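Local atomic coordinates of ethanolamine kinase Pv091845 (Plasmodium vivax, PDB entry 2QG7), a protein that probably phosphorylates ethanolamine, the first step in making phosphatidylethanolamine by this route. Residues I149-E152 and R153-K156; T239-K242 and Y243-L246. All blocks are in the same frame, centred on the assembly; numbering follows the deposited sequence.

Contact 1. Residues I149-E152 and R153-K156; sequences INRE and REKK
R151 and E154 form an i to i+3 salt bridge in the first turn of helix 151-163. The protein belongs to the choline/ethanolamine kinases, relatives of the protein kinases. By its place after strand 136-141, this helix probably corresponds to helix C of the kinase fold. The two side chains lie side by side and point the same way. R151 NH2 meets E154 OE2 at 3.1 Å, and the N-H...O angle of 139° makes the bond rather bent. The guanidinium and carboxylate planes are turned 48° apart, and the donor comes from the syn side of OE2, somewhat out of the carboxylate plane. E154 carries CG away from its own backbone N (chi1 -162°). Its chain then runs extended, which brings OE2 beside the arginine. The carboxylate is shared: OE1 makes a salt bridge with R178 on strand 177-181, so the glutamate ties the helix to the five-stranded sheet. The R151 guanidinium has CG2 of I149 over one face, toward the rim, and outside the turn R151 makes a cation-pi contact with Y141 while its NE bonds T145 OG1.

On another side of the turn, N150 sits at the N-cap position. Its side chain crosses that of R153 at an angle, with N150 CG 3.9 Å from R153 CB. Both ends turn to helix 216-226: N150 ND2 bonds the carbonyl of T225, and R153 NE bonds Q226 OE1. The backbone begins its helical bonding here, with E154 N to N150 O at 2.8 Å. The next bond, K155 N to R151 O, is weak. A water also serves that carbonyl, donating to R151 O and to E154 OE2 at 3.0 Å each.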
loop_
_atom_site.group_PDB
_atom_site.type_symbol
_atom_site.label_atom_id
_atom_site.label_comp_id
_atom_site.label_asym_id
_atom_site.label_seq_id
_atom_site.Cartn_x
_atom_site.Cartn_y
_atom_site.Cartn_z
ATOM N N ILE D 149 -19.727 -14.278 7.040
ATOM C CA ILE D 149 -21.165 -13.967 6.882
ATOM C C ILE D 149 -22.081 -15.006 7.555
ATOM O O ILE D 149 -21.886 -16.213 7.416
ATOM C CB ILE D 149 -21.558 -13.751 5.384
ATOM C CG1 ILE D 149 -20.773 -12.558 4.788
ATOM C CG2 ILE D 149 -23.089 -13.601 5.241
ATOM C CD1 ILE D 149 -20.737 -12.464 3.269
ATOM N N ASN D 150 -23.060 -14.522 8.306
ATOM C CA ASN D 150 -24.094 -15.371 8.891
ATOM C C ASN D 150 -25.376 -15.235 8.054
ATOM O O ASN D 150 -26.089 -14.224 8.148
ATOM C CB ASN D 150 -24.335 -14.944 10.341
ATOM C CG ASN D 150 -25.015 -16.008 11.170
ATOM O OD1 ASN D 150 -25.900 -16.738 10.671
ATOM N ND2 ASN D 150 -24.623 -16.079 12.475
ATOM N N ARG D 151 -25.641 -16.251 7.231
ATOM C CA ARG D 151 -26.696 -16.218 6.205
ATOM C C ARG D 151 -28.098 -16.178 6.784
ATOM O O ARG D 151 -28.992 -15.568 6.198
ATOM C CB ARG D 151 -26.569 -17.420 5.262
ATOM C CG ARG D 151 -25.246 -17.489 4.484
ATOM C CD ARG D 151 -25.166 -16.421 3.390
ATOM N NE ARG D 151 -23.842 -16.356 2.760
ATOM C CZ ARG D 151 -23.396 -15.321 2.040
ATOM N NH1 ARG D 151 -22.169 -15.363 1.512
ATOM N NH2 ARG D 151 -24.168 -14.238 1.851
ATOM N N GLU D 152 -28.272 -16.838 7.930
ATOM C CA GLU D 152 -29.541 -16.909 8.646
ATOM C C GLU D 152 -29.881 -15.574 9.299
ATOM O O GLU D 152 -31.038 -15.165 9.350
ATOM C CB GLU D 152 -29.503 -18.020 9.703
ATOM C CG GLU D 152 -29.156 -19.419 9.155
ATOM C CD GLU D 152 -27.661 -19.785 9.341
ATOM O OE1 GLU D 152 -27.076 -19.481 10.417
ATOM O OE2 GLU D 152 -27.068 -20.403 8.414
ATOM N N ARG D 153 -28.851 -14.894 9.789
ATOM C CA ARG D 153 -28.978 -13.530 10.293
ATOM C C ARG D 153 -29.158 -12.509 9.142
ATOM O O ARG D 153 -29.936 -11.555 9.269
ATOM C CB ARG D 153 -27.776 -13.213 11.189
ATOM C CG ARG D 153 -27.833 -11.909 11.964
ATOM C CD ARG D 153 -27.214 -10.791 11.138
ATOM N NE ARG D 153 -25.746 -10.891 11.069
ATOM C CZ ARG D 153 -25.025 -10.518 10.001
ATOM N NH1 ARG D 153 -23.695 -10.625 10.058
ATOM N NH2 ARG D 153 -25.637 -10.051 8.864
ATOM N N GLU D 154 -28.467 -12.722 8.021
ATOM C CA GLU D 154 -28.609 -11.845 6.866
ATOM C C GLU D 154 -30.026 -11.875 6.289
ATOM O O GLU D 154 -30.518 -10.873 5.764
ATOM C CB GLU D 154 -27.593 -12.194 5.781
ATOM C CG GLU D 154 -27.420 -11.068 4.785
ATOM C CD GLU D 154 -26.910 -11.506 3.425
ATOM O OE1 GLU D 154 -26.928 -10.638 2.505
ATOM O OE2 GLU D 154 -26.490 -12.688 3.257
ATOM N N LYS D 155 -30.662 -13.046 6.414
ATOM C CA LYS D 155 -31.992 -13.335 5.889
ATOM C C LYS D 155 -33.074 -12.580 6.670
ATOM O O LYS D 155 -33.999 -11.997 6.077
ATOM C CB LYS D 155 -32.234 -14.846 5.923
ATOM C CG LYS D 155 -33.358 -15.321 5.008
ATOM C CD LYS D 155 -33.448 -16.834 4.912
ATOM C CE LYS D 155 -34.167 -17.398 6.133
ATOM N NZ LYS D 155 -34.338 -18.895 6.094
ATOM N N LYS D 156 -32.929 -12.573 7.991
ATOM C CA LYS D 156 -33.822 -11.851 8.887
ATOM C C LYS D 156 -33.768 -10.333 8.705
ATOM O O LYS D 156 -34.826 -9.679 8.605
ATOM C CB LYS D 156 -33.506 -12.219 10.326
ATOM C CG LYS D 156 -33.794 -13.670 10.669
ATOM C CD LYS D 156 -33.586 -13.963 12.170
ATOM C CE LYS D 156 -33.778 -15.442 12.477
ATOM N NZ LYS D 156 -35.218 -15.818 12.325
HETATM O O HOH W 1 -28.656 -14.735 3.373
#

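Contact 2. Residues T239-K242 and Y243-L246; sequences TIWK and YFHL
W241, F244 and H245 form an aromatic cluster on one side of helix 236-251, an alpha helix of the kinase's helical part. W241 and F244 make an edge-to-face pair. The edge of the six-membered indole ring turns to one face of F244, with centroids 5.4 Å apart and planes at 76°. The nearest atoms are W241 CZ3 and F244 CD2, 4.0 Å apart. The H245 ring lies oblique to the indole, with its NE2 4.0 Å from W241 CE3. With CG anti to the backbone N (chi1 179°), the F244 ring runs outward beside the indole, the two side chains pointing the same way.

Elsewhere on the turn, T239 CG2 lies 3.6 Å from Y243 CZ. T239 O stands over one face of the same ring, toward its rim, and accepts the bond from Y243 N at 3.1 Å.

Neighbouring helices pack on these groups. W241 NE1 bonds E280 OE1 on helix 269-284, which also packs I276 against both W241 and F244. Helix 413-430 meets Y243 through N420, L423 and L427. K242 runs beside L246, with CG 4.2 Å from L246 CD1, and its NZ goes on to bond the carbonyl O of E147.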
loop_
_atom_site.group_PDB
_atom_site.type_symbol
_atom_site.label_atom_id
_atom_site.label_comp_id
_atom_site.label_asym_id
_atom_site.label_seq_id
_atom_site.Cartn_x
_atom_site.Cartn_y
_atom_site.Cartn_z
ATOM N N THR D 239 -17.920 -9.351 16.689
ATOM C CA THR D 239 -17.423 -9.584 15.330
ATOM C C THR D 239 -15.916 -9.344 15.268
ATOM O O THR D 239 -15.187 -10.172 14.719
ATOM C CB THR D 239 -18.143 -8.700 14.290
ATOM O OG1 THR D 239 -19.539 -8.974 14.344
ATOM C CG2 THR D 239 -17.680 -8.993 12.890
ATOM N N ILE D 240 -15.462 -8.231 15.850
ATOM C CA ILE D 240 -14.030 -7.929 15.933
ATOM C C ILE D 240 -13.248 -9.018 16.672
ATOM O O ILE D 240 -12.210 -9.457 16.201
ATOM C CB ILE D 240 -13.747 -6.526 16.548
ATOM C CG1 ILE D 240 -14.383 -5.440 15.697
ATOM C CG2 ILE D 240 -12.239 -6.268 16.646
ATOM C CD1 ILE D 240 -14.165 -4.052 16.255
ATOM N N TRP D 241 -13.748 -9.445 17.826
ATOM C CA TRP D 241 -13.137 -10.564 18.568
ATOM C C TRP D 241 -13.221 -11.884 17.839
ATOM O O TRP D 241 -12.337 -12.723 17.997
ATOM C CB TRP D 241 -13.714 -10.711 19.988
ATOM C CG TRP D 241 -13.244 -9.620 20.917
ATOM C CD1 TRP D 241 -13.999 -8.618 21.454
ATOM C CD2 TRP D 241 -11.912 -9.417 21.401
ATOM N NE1 TRP D 241 -13.226 -7.801 22.243
ATOM C CE2 TRP D 241 -11.937 -8.261 22.222
ATOM C CE3 TRP D 241 -10.692 -10.080 21.206
ATOM C CZ2 TRP D 241 -10.777 -7.764 22.870
ATOM C CZ3 TRP D 241 -9.545 -9.579 21.846
ATOM C CH2 TRP D 241 -9.599 -8.437 22.667
ATOM N N LYS D 242 -14.264 -12.076 17.029
ATOM C CA LYS D 242 -14.377 -13.307 16.251
ATOM C C LYS D 242 -13.228 -13.367 15.239
ATOM O O LYS D 242 -12.611 -14.401 15.059
ATOM C CB LYS D 242 -15.724 -13.332 15.543
ATOM C CG LYS D 242 -16.109 -14.639 14.779
ATOM C CD LYS D 242 -17.035 -14.211 13.528
ATOM C CE LYS D 242 -17.480 -15.496 12.723
ATOM N NZ LYS D 242 -18.404 -15.146 11.549
ATOM N N TYR D 243 -12.963 -12.254 14.565
ATOM C CA TYR D 243 -11.875 -12.192 13.597
ATOM C C TYR D 243 -10.499 -12.423 14.278
ATOM O O TYR D 243 -9.657 -13.138 13.754
ATOM C CB TYR D 243 -11.870 -10.851 12.859
ATOM C CG TYR D 243 -13.068 -10.499 12.013
ATOM C CD1 TYR D 243 -13.891 -11.485 11.444
ATOM C CD2 TYR D 243 -13.364 -9.170 11.753
ATOM C CE1 TYR D 243 -15.004 -11.137 10.635
ATOM C CE2 TYR D 243 -14.441 -8.811 10.958
ATOM C CZ TYR D 243 -15.252 -9.794 10.388
ATOM O OH TYR D 243 -16.329 -9.415 9.599
ATOM N N PHE D 244 -10.317 -11.826 15.457
ATOM C CA PHE D 244 -9.104 -11.922 16.208
ATOM C C PHE D 244 -8.824 -13.376 16.534
ATOM O O PHE D 244 -7.722 -13.872 16.258
ATOM C CB PHE D 244 -9.202 -11.099 17.483
ATOM C CG PHE D 244 -7.965 -11.175 18.350
ATOM C CD1 PHE D 244 -6.903 -10.271 18.158
ATOM C CD2 PHE D 244 -7.850 -12.155 19.353
ATOM C CE1 PHE D 244 -5.750 -10.367 18.954
ATOM C CE2 PHE D 244 -6.710 -12.247 20.143
ATOM C CZ PHE D 244 -5.666 -11.371 19.949
ATOM N N HIS D 245 -9.824 -14.057 17.100
ATOM C CA HIS D 245 -9.693 -15.455 17.533
ATOM C C HIS D 245 -9.489 -16.445 16.373
ATOM O O HIS D 245 -8.757 -17.407 16.520
ATOM C CB HIS D 245 -10.870 -15.894 18.443
ATOM C CG HIS D 245 -10.893 -15.221 19.792
ATOM N ND1 HIS D 245 -9.883 -15.367 20.725
ATOM C CD2 HIS D 245 -11.810 -14.406 20.364
ATOM C CE1 HIS D 245 -10.174 -14.662 21.805
ATOM N NE2 HIS D 245 -11.330 -14.054 21.604
ATOM N N LEU D 246 -10.119 -16.214 15.233
ATOM C CA LEU D 246 -9.897 -17.050 14.071
ATOM C C LEU D 246 -8.484 -16.869 13.486
ATOM O O LEU D 246 -7.875 -17.827 12.962
ATOM C CB LEU D 246 -10.954 -16.766 13.017
ATOM C CG LEU D 246 -12.388 -17.290 13.238
ATOM C CD1 LEU D 246 -13.386 -16.591 12.302
ATOM C CD2 LEU D 246 -12.458 -18.815 13.019
#

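How the contacts relate
Contact 1 precedes contact 2 in the chain, and each is a local turn on a different helix. Their centres are 18 Å apart. The nearest atoms are about 5 Å apart, so the two do not touch. One indirect link is K242 of contact 2, whose NZ bonds the carbonyl O of E147, two residues before I149 at the start of contact 1. Contact 1 sits beside the five-stranded sheet, while contact 2 is farther out among the helices. Their centres lie about 12 Å and 17 Å from the centre of the chain, and the second chain of the assembly touches neither.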